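Side-chain contacts in 2,3-dihydroxybenzoate-AMP ligase (Bacillus subtilis, PDB 1MDB), which is a two-domain AMP-binding enzyme of the ANL superfamily, here holding adenosine monophosphate and 2,3-dihydroxy-benzoic acid: residues A[282-287]-A[308-313]; A[288-293]-A[320-325]; A[447-452]-A[456-461]. One frame throughout, in Å; residues are numbered along the deposited sequence.

Well into the N-terminal part of the chain, helix 280-292 supplies 282-287 to contact 1 and 288-293 to contact 2. The chain then forms strand 302-306 of the large mixed sheet. Contact 1 closes the loop back to this helix at 308-313, just after that strand. Contact 2 closes a second loop at 320-325, where strand 325-331 begins. The segments alternate along the chain, so contacts 1 and 2 cross. Both tie one helix to the connection between two parallel strands. Contact 3 comes later, in series, and closes a three-residue gap in the C-terminal domain. It lies beside contact 1: Asn447 OD1 accepts a probable hydrogen bond from Glu313 N across the domain boundary.

Contact 1. Residues A[282-287]-A[308-313]; sequences LAMVWM and AKFSAE. With AMP (adenosine monophosphate), chain D.
Ala283 of helix 280-292 and Phe310 of the loop before helix 312-315 are the backbone neighbours here, with their CA atoms 8.3 Å apart and no hydrogen bond between the segments. Phe310 carries the contact. Its CG lies anti to the backbone N (chi1 -170°), and this sends the ring out from the loop to the helix. Phe310 CE1 comes within 3.6 Å of Ala283 CB, which approaches obliquely. Met284 bends at chi2 (-54°), and its CE methyl lies 3.8 Å from the same Phe310 CE1. Met284 and Phe310 run antiparallel, each passing the other. Met284 SD sits 5.5 Å from the centroid of the Phe310 ring, at the edge, which makes a Met-aromatic contact. Met287 SD is also at the edge, near the ring plane and 4.4 Å from Phe310 CZ. Val305 of strand 302-306 touches both Ala283 and Phe310, which is buried between the helix and that strand. The loop also borders the nucleotide pocket. Lys309 N lies 3.2 Å from N1 of the adenosine monophosphate. The extended Lys309 side chain ends in a salt bridge from NZ to Glu443.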
loop_
_atom_site.group_PDB
_atom_site.type_symbol
_atom_site.label_atom_id
_atom_site.label_comp_id
_atom_site.label_asym_id
_atom_site.label_seq_id
_atom_site.Cartn_x
_atom_site.Cartn_y
_atom_site.Cartn_z
ATOM N N LEU A 282 10.149 6.493 5.275
ATOM C CA LEU A 282 9.721 7.881 5.125
ATOM C C LEU A 282 9.470 8.503 6.501
ATOM O O LEU A 282 9.817 9.657 6.735
ATOM C CB LEU A 282 8.453 7.942 4.256
ATOM C CG LEU A 282 7.978 9.308 3.745
ATOM C CD1 LEU A 282 9.070 9.964 2.909
ATOM C CD2 LEU A 282 6.715 9.115 2.913
ATOM N N ALA A 283 8.879 7.725 7.407
ATOM C CA ALA A 283 8.615 8.197 8.770
ATOM C C ALA A 283 9.909 8.723 9.392
ATOM O O ALA A 283 9.911 9.744 10.076
ATOM C CB ALA A 283 8.058 7.074 9.613
ATOM N N MET A 284 11.014 8.032 9.149
ATOM C CA MET A 284 12.299 8.473 9.682
ATOM C C MET A 284 12.683 9.832 9.074
ATOM O O MET A 284 13.127 10.740 9.779
ATOM C CB MET A 284 13.386 7.445 9.364
ATOM C CG MET A 284 13.038 6.026 9.795
ATOM S SD MET A 284 12.588 5.913 11.547
ATOM C CE MET A 284 12.367 4.119 11.747
ATOM N N VAL A 285 12.522 9.970 7.762
ATOM C CA VAL A 285 12.856 11.232 7.106
ATOM C C VAL A 285 11.974 12.362 7.637
ATOM O O VAL A 285 12.445 13.476 7.854
ATOM C CB VAL A 285 12.686 11.141 5.567
ATOM C CG1 VAL A 285 12.965 12.499 4.921
ATOM C CG2 VAL A 285 13.644 10.100 4.996
ATOM N N TRP A 286 10.697 12.070 7.852
ATOM C CA TRP A 286 9.770 13.082 8.350
ATOM C C TRP A 286 10.121 13.529 9.761
ATOM O O TRP A 286 10.032 14.720 10.077
ATOM C CB TRP A 286 8.334 12.552 8.310
ATOM C CG TRP A 286 7.675 12.720 6.962
ATOM C CD1 TRP A 286 8.237 12.483 5.736
ATOM C CD2 TRP A 286 6.334 13.161 6.711
ATOM N NE1 TRP A 286 7.327 12.753 4.740
ATOM C CE2 TRP A 286 6.153 13.170 5.310
ATOM C CE3 TRP A 286 5.268 13.547 7.533
ATOM C CZ2 TRP A 286 4.946 13.554 4.714
ATOM C CZ3 TRP A 286 4.066 13.928 6.941
ATOM C CH2 TRP A 286 3.916 13.927 5.543
ATOM N N MET A 287 10.522 12.576 10.605
ATOM C CA MET A 287 10.893 12.900 11.972
ATOM C C MET A 287 12.143 13.773 11.996
ATOM O O MET A 287 12.202 14.732 12.759
ATOM C CB MET A 287 11.091 11.626 12.802
ATOM C CG MET A 287 9.807 10.813 12.952
ATOM S SD MET A 287 9.840 9.618 14.312
ATOM C CE MET A 287 8.994 10.537 15.553
ATOM N N ALA A 308 5.190 -1.694 6.479
ATOM C CA ALA A 308 6.296 -2.428 7.078
ATOM C C ALA A 308 6.240 -2.083 8.558
ATOM O O ALA A 308 5.635 -1.088 8.942
ATOM C CB ALA A 308 7.644 -1.974 6.478
ATOM N N LYS A 309 6.882 -2.879 9.395
ATOM C CA LYS A 309 6.850 -2.600 10.823
ATOM C C LYS A 309 7.560 -1.308 11.233
ATOM O O LYS A 309 8.723 -1.082 10.907
ATOM C CB LYS A 309 7.451 -3.778 11.590
ATOM C CG LYS A 309 7.292 -3.687 13.093
ATOM C CD LYS A 309 7.846 -4.929 13.762
ATOM C CE LYS A 309 7.702 -4.846 15.271
ATOM N NZ LYS A 309 8.332 -6.017 15.929
ATOM N N PHE A 310 6.843 -0.445 11.942
ATOM C CA PHE A 310 7.440 0.790 12.423
ATOM C C PHE A 310 7.960 0.411 13.808
ATOM O O PHE A 310 7.186 0.245 14.753
ATOM C CB PHE A 310 6.387 1.899 12.505
ATOM C CG PHE A 310 6.954 3.263 12.761
ATOM C CD1 PHE A 310 8.165 3.649 12.195
ATOM C CD2 PHE A 310 6.262 4.179 13.544
ATOM C CE1 PHE A 310 8.678 4.921 12.403
ATOM C CE2 PHE A 310 6.762 5.450 13.757
ATOM C CZ PHE A 310 7.976 5.824 13.186
ATOM N N SER A 311 9.274 0.249 13.904
ATOM C CA SER A 311 9.931 -0.152 15.143
ATOM C C SER A 311 9.597 0.712 16.357
ATOM O O SER A 311 9.453 1.934 16.257
ATOM C CB SER A 311 11.445 -0.194 14.929
ATOM O OG SER A 311 11.795 -1.256 14.048
ATOM N N ALA A 312 9.498 0.050 17.506
ATOM C CA ALA A 312 9.158 0.687 18.771
ATOM C C ALA A 312 9.986 1.918 19.107
ATOM O O ALA A 312 9.432 2.937 19.512
ATOM C CB ALA A 312 9.268 -0.345 19.908
ATOM N N GLU A 313 11.303 1.820 18.940
ATOM C CA GLU A 313 12.226 2.912 19.235
ATOM C C GLU A 313 11.890 4.181 18.446
ATOM O O GLU A 313 12.195 5.300 18.878
ATOM C CB GLU A 313 13.664 2.463 18.931
ATOM C CG GLU A 313 14.770 3.503 19.180
ATOM C CD GLU A 313 14.920 3.904 20.649
ATOM O OE1 GLU A 313 14.856 3.020 21.532
ATOM O OE2 GLU A 313 15.120 5.106 20.920
HETATM P P AMP D . 0.970 -4.724 0.372
HETATM O O1P AMP D . -0.113 -5.431 -0.399
HETATM O O2P AMP D . 2.019 -4.087 -0.478
HETATM O O3P AMP D . 0.408 -3.764 1.388
HETATM O "O5'" AMP D . 1.850 -5.858 1.193
HETATM C "C5'" AMP D . 1.357 -6.508 2.399
HETATM C "C4'" AMP D . 2.536 -7.103 3.181
HETATM O "O4'" AMP D . 3.311 -5.992 3.587
HETATM C "C3'" AMP D . 2.181 -7.784 4.470
HETATM O "O3'" AMP D . 1.800 -9.143 4.271
HETATM C "C2'" AMP D . 3.450 -7.607 5.294
HETATM O "O2'" AMP D . 4.409 -8.652 5.023
HETATM C "C1'" AMP D . 3.905 -6.239 4.853
HETATM N N9 AMP D . 3.379 -5.151 6.034
HETATM C C8 AMP D . 2.474 -4.172 5.806
HETATM N N7 AMP D . 2.265 -3.434 6.893
HETATM C C5 AMP D . 3.057 -3.974 7.802
HETATM C C6 AMP D . 3.204 -3.536 9.114
HETATM N N6 AMP D . 2.546 -2.485 9.604
HETATM N N1 AMP D . 4.087 -4.248 9.889
HETATM C C2 AMP D . 4.786 -5.322 9.424
HETATM N N3 AMP D . 4.644 -5.736 8.157
HETATM C C4 AMP D . 3.776 -5.068 7.318
#

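Contact 2. Residues A[288-293]-A[320-325]; sequences DAASSR and AVFGCT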
loop_
_atom_site.group_PDB
_atom_site.type_symbol
_atom_site.label_atom_id
_atom_site.label_comp_id
_atom_site.label_asym_id
_atom_site.label_seq_id
_atom_site.Cartn_x
_atom_site.Cartn_y
_atom_site.Cartn_z
ATOM N N ASP A 288 13.134 13.467 11.159
ATOM C CA ASP A 288 14.337 14.304 11.122
ATOM C C ASP A 288 13.935 15.702 10.680
ATOM O O ASP A 288 14.292 16.701 11.306
ATOM C CB ASP A 288 15.375 13.785 10.119
ATOM C CG ASP A 288 16.096 12.548 10.602
ATOM O OD1 ASP A 288 17.048 12.122 9.916
ATOM O OD2 ASP A 288 15.716 11.997 11.658
ATOM N N ALA A 289 13.185 15.760 9.588
ATOM C CA ALA A 289 12.747 17.028 9.030
ATOM C C ALA A 289 11.923 17.844 10.021
ATOM O O ALA A 289 12.137 19.044 10.162
ATOM C CB ALA A 289 11.949 16.781 7.758
ATOM N N ALA A 290 10.998 17.193 10.718
ATOM C CA ALA A 290 10.146 17.900 11.668
ATOM C C ALA A 290 10.929 18.611 12.767
ATOM O O ALA A 290 10.400 19.490 13.452
ATOM C CB ALA A 290 9.139 16.936 12.282
ATOM N N SER A 291 12.193 18.235 12.933
ATOM C CA SER A 291 13.031 18.839 13.958
ATOM C C SER A 291 13.901 19.960 13.398
ATOM O O SER A 291 14.457 20.754 14.149
ATOM C CB SER A 291 13.909 17.766 14.611
ATOM O OG SER A 291 13.116 16.705 15.133
ATOM N N SER A 292 14.017 20.033 12.080
ATOM C CA SER A 292 14.829 21.075 11.463
ATOM C C SER A 292 13.973 22.077 10.688
ATOM O O SER A 292 14.420 23.184 10.386
ATOM C CB SER A 292 15.853 20.450 10.521
ATOM O OG SER A 292 15.207 19.806 9.440
ATOM N N ARG A 293 12.746 21.683 10.363
ATOM C CA ARG A 293 11.826 22.545 9.623
ATOM C C ARG A 293 11.007 23.400 10.592
ATOM O O ARG A 293 10.771 23.002 11.734
ATOM C CB ARG A 293 10.883 21.696 8.768
ATOM C CG ARG A 293 11.574 20.813 7.733
ATOM C CD ARG A 293 11.522 21.428 6.340
ATOM N NE ARG A 293 10.153 21.768 5.960
ATOM C CZ ARG A 293 9.800 22.279 4.784
ATOM N NH1 ARG A 293 10.711 22.512 3.851
ATOM N NH2 ARG A 293 8.528 22.573 4.549
ATOM N N ALA A 320 5.825 13.143 20.590
ATOM C CA ALA A 320 6.627 14.324 20.884
ATOM C C ALA A 320 7.081 15.122 19.663
ATOM O O ALA A 320 7.151 16.350 19.721
ATOM C CB ALA A 320 7.846 13.923 21.710
ATOM N N VAL A 321 7.401 14.437 18.567
ATOM C CA VAL A 321 7.865 15.128 17.364
ATOM C C VAL A 321 6.736 15.761 16.555
ATOM O O VAL A 321 6.907 16.846 16.000
ATOM C CB VAL A 321 8.667 14.182 16.430
ATOM C CG1 VAL A 321 8.951 14.879 15.096
ATOM C CG2 VAL A 321 9.984 13.793 17.090
ATOM N N PHE A 322 5.590 15.089 16.485
ATOM C CA PHE A 322 4.460 15.614 15.731
ATOM C C PHE A 322 3.291 16.047 16.608
ATOM O O PHE A 322 2.374 16.715 16.132
ATOM C CB PHE A 322 3.963 14.584 14.718
ATOM C CG PHE A 322 4.972 14.233 13.666
ATOM C CD1 PHE A 322 5.802 13.133 13.821
ATOM C CD2 PHE A 322 5.085 15.001 12.511
ATOM C CE1 PHE A 322 6.729 12.799 12.842
ATOM C CE2 PHE A 322 6.009 14.674 11.528
ATOM C CZ PHE A 322 6.832 13.568 11.694
ATOM N N GLY A 323 3.318 15.661 17.877
ATOM C CA GLY A 323 2.257 16.044 18.789
ATOM C C GLY A 323 0.901 15.478 18.434
ATOM O O GLY A 323 -0.131 16.058 18.769
ATOM N N CYS A 324 0.889 14.341 17.757
ATOM C CA CYS A 324 -0.367 13.727 17.371
ATOM C C CYS A 324 -0.370 12.243 17.694
ATOM O O CYS A 324 0.612 11.706 18.190
ATOM C CB CYS A 324 -0.610 13.933 15.874
ATOM S SG CYS A 324 0.652 13.209 14.797
ATOM N N THR A 325 -1.486 11.588 17.414
ATOM C CA THR A 325 -1.616 10.166 17.665
ATOM C C THR A 325 -1.001 9.354 16.531
ATOM O O THR A 325 -1.182 9.668 15.344
ATOM C CB THR A 325 -3.090 9.736 17.774
ATOM O OG1 THR A 325 -3.736 10.472 18.820
ATOM C CG2 THR A 325 -3.177 8.255 18.080
#
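Ala290 meets Val321 and Phe322 in the C-terminal part of helix 280-292, and the CA atoms of Ala290 and Val321 are 6.7 Å apart. The Ala290 methyl points toward the other segment. Ala290 CB lies 3.5 Å from Val321 CG1, a little closer than two carbons normally pack. CG1 is the branch anti to the Val321 backbone N (chi1 172°), and it does two jobs. It touches Ala290, and it also rests on one face of the Phe322 ring, 3.7 Å from the ring plane and nearer the rim than the centre. Phe322 is turned the other way about its first torsion: CG lies anti to the carbonyl carbon (chi1 -63°). Its ring swings toward the helix, and Phe322 CE2 comes within 3.9 Å of Ala290 CB, obliquely. The ring also packs on Met287, Trp286 and Leu303, which joins the helix to strand 302-306. Gly323 follows with positive phi as the chain leaves helix 318-321 for strand 325-331. Ser292 OG gives a 3.2 Å hydrogen bond to Ala289 O. That carbonyl also accepts from Ser292 N and Arg293 N. Arg293 turns off to salt bridges with Asp262 and Asp295. No hydrogen bond or charge pair crosses between the segments, so shape and van der Waals packing hold the contact, with one tight carbon pair, and no polar bond sets its direction.

Contact 3. Residues A[447-452]-A[456-461]; sequences NHLLAH and HDAAMV
In the C-terminal domain, Leu449 of helix 442-449 and the adjoining Leu450 pack on strand 455-465, an outer strand of the small three-stranded sheet. The backbones come closest at Leu450 and Asp457, whose CA atoms are 6.3 Å apart. Leu449 and Ala458 meet through their CB atoms, 4.1 Å apart, with both CB atoms directed at the opposite segment. Val474 of strand 469-478 and Leu492 of helix 485-494 also touch Leu449, which lies buried between the sheet and that helix. Leu450 uses its CD2 methyl. With CG anti to the carbonyl carbon (chi1 -70°), the Leu450 side chain runs beside that of Asp457, in the same direction, and Leu450 CD2 comes 3.8 Å from Asp457 OD1. Leu450 CD2 is also 4.1 Å from His456 O. His456 and Asp457 form a classic beta bulge, both facing Ile477 of strand 469-478. Within the bulge, Asp457 OD1 turns back on its own chain and accepts a hydrogen bond of 2.7 Å from Ala458 N. The bond is bent, at 141°, and the N-H comes in from above the carboxylate plane. It probably helps to fix the rotation of the buried carboxylate. Leu449 to His452 form a type I beta turn. The ring of His452 packs edge-to-face on Phe491. Met284 of helix 280-292, in the large N-terminal part, touches both Leu450 and Asp457.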
loop_
_atom_site.group_PDB
_atom_site.type_symbol
_atom_site.label_atom_id
_atom_site.label_comp_id
_atom_site.label_asym_id
_atom_site.label_seq_id
_atom_site.Cartn_x
_atom_site.Cartn_y
_atom_site.Cartn_z
ATOM N N ASN A 447 15.650 -2.388 15.663
ATOM C CA ASN A 447 15.089 -1.540 16.720
ATOM C C ASN A 447 16.174 -1.050 17.672
ATOM O O ASN A 447 16.196 0.126 18.033
ATOM C CB ASN A 447 14.014 -2.286 17.511
ATOM C CG ASN A 447 13.232 -1.365 18.421
ATOM O OD1 ASN A 447 12.681 -0.351 17.968
ATOM N ND2 ASN A 447 13.174 -1.704 19.710
ATOM N N HIS A 448 17.068 -1.952 18.078
ATOM C CA HIS A 448 18.185 -1.600 18.956
ATOM C C HIS A 448 19.055 -0.545 18.270
ATOM O O HIS A 448 19.349 0.504 18.841
ATOM C CB HIS A 448 19.057 -2.833 19.245
ATOM C CG HIS A 448 18.508 -3.735 20.304
ATOM N ND1 HIS A 448 18.702 -3.506 21.649
ATOM C CD2 HIS A 448 17.748 -4.853 20.219
ATOM C CE1 HIS A 448 18.083 -4.440 22.348
ATOM N NE2 HIS A 448 17.496 -5.271 21.504
ATOM N N LEU A 449 19.479 -0.843 17.046
ATOM C CA LEU A 449 20.324 0.065 16.275
ATOM C C LEU A 449 19.717 1.462 16.104
ATOM O O LEU A 449 20.446 2.445 15.990
ATOM C CB LEU A 449 20.642 -0.562 14.907
ATOM C CG LEU A 449 21.414 -1.883 15.042
ATOM C CD1 LEU A 449 21.512 -2.611 13.701
ATOM C CD2 LEU A 449 22.801 -1.591 15.609
ATOM N N LEU A 450 18.389 1.550 16.103
ATOM C CA LEU A 450 17.713 2.839 15.966
ATOM C C LEU A 450 17.943 3.680 17.216
ATOM O O LEU A 450 17.721 4.893 17.211
ATOM C CB LEU A 450 16.201 2.651 15.756
ATOM C CG LEU A 450 15.761 2.067 14.411
ATOM C CD1 LEU A 450 14.241 2.103 14.304
ATOM C CD2 LEU A 450 16.371 2.874 13.278
ATOM N N ALA A 451 18.382 3.026 18.290
ATOM C CA ALA A 451 18.649 3.709 19.550
ATOM C C ALA A 451 20.024 4.374 19.520
ATOM O O ALA A 451 20.323 5.243 20.336
ATOM C CB ALA A 451 18.566 2.716 20.714
ATOM N N HIS A 452 20.865 3.967 18.580
ATOM C CA HIS A 452 22.185 4.564 18.486
ATOM C C HIS A 452 22.078 5.941 17.826
ATOM O O HIS A 452 21.495 6.080 16.749
ATOM C CB HIS A 452 23.132 3.673 17.687
ATOM C CG HIS A 452 24.554 4.127 17.737
ATOM N ND1 HIS A 452 24.982 5.293 17.143
ATOM C CD2 HIS A 452 25.632 3.611 18.375
ATOM C CE1 HIS A 452 26.263 5.478 17.414
ATOM N NE2 HIS A 452 26.680 4.471 18.160
ATOM N N HIS A 456 20.370 6.647 11.334
ATOM C CA HIS A 456 19.150 7.249 10.814
ATOM C C HIS A 456 18.147 6.121 10.596
ATOM O O HIS A 456 16.974 6.247 10.942
ATOM C CB HIS A 456 19.423 7.985 9.494
ATOM C CG HIS A 456 18.178 8.396 8.767
ATOM N ND1 HIS A 456 17.590 7.613 7.796
ATOM C CD2 HIS A 456 17.370 9.472 8.918
ATOM C CE1 HIS A 456 16.474 8.188 7.383
ATOM N NE2 HIS A 456 16.318 9.317 8.048
ATOM N N ASP A 457 18.615 5.016 10.018
ATOM C CA ASP A 457 17.763 3.854 9.793
ATOM C C ASP A 457 18.632 2.624 9.616
ATOM O O ASP A 457 19.836 2.734 9.356
ATOM C CB ASP A 457 16.880 4.040 8.560
ATOM C CG ASP A 457 15.630 3.185 8.620
ATOM O OD1 ASP A 457 15.494 2.409 9.597
ATOM O OD2 ASP A 457 14.783 3.285 7.703
ATOM N N ALA A 458 18.021 1.450 9.733
ATOM C CA ALA A 458 18.768 0.202 9.620
ATOM C C ALA A 458 17.949 -0.922 9.016
ATOM O O ALA A 458 16.784 -1.094 9.352
ATOM C CB ALA A 458 19.277 -0.223 11.010
ATOM N N ALA A 459 18.564 -1.682 8.117
ATOM C CA ALA A 459 17.895 -2.820 7.499
ATOM C C ALA A 459 18.882 -3.983 7.533
ATOM O O ALA A 459 19.946 -3.927 6.918
ATOM C CB ALA A 459 17.504 -2.503 6.076
ATOM N N MET A 460 18.524 -5.031 8.263
ATOM C CA MET A 460 19.385 -6.201 8.404
ATOM C C MET A 460 18.909 -7.358 7.548
ATOM O O MET A 460 17.748 -7.775 7.636
ATOM C CB MET A 460 19.426 -6.617 9.872
ATOM C CG MET A 460 20.194 -7.891 10.165
ATOM S SD MET A 460 20.168 -8.195 11.943
ATOM C CE MET A 460 21.525 -9.316 12.135
ATOM N N VAL A 461 19.815 -7.892 6.734
ATOM C CA VAL A 461 19.472 -8.999 5.858
ATOM C C VAL A 461 20.479 -10.140 5.924
ATOM O O VAL A 461 21.586 -10.001 6.461
ATOM C CB VAL A 461 19.347 -8.518 4.381
ATOM C CG1 VAL A 461 18.335 -7.374 4.292
ATOM C CG2 VAL A 461 20.688 -8.056 3.860
#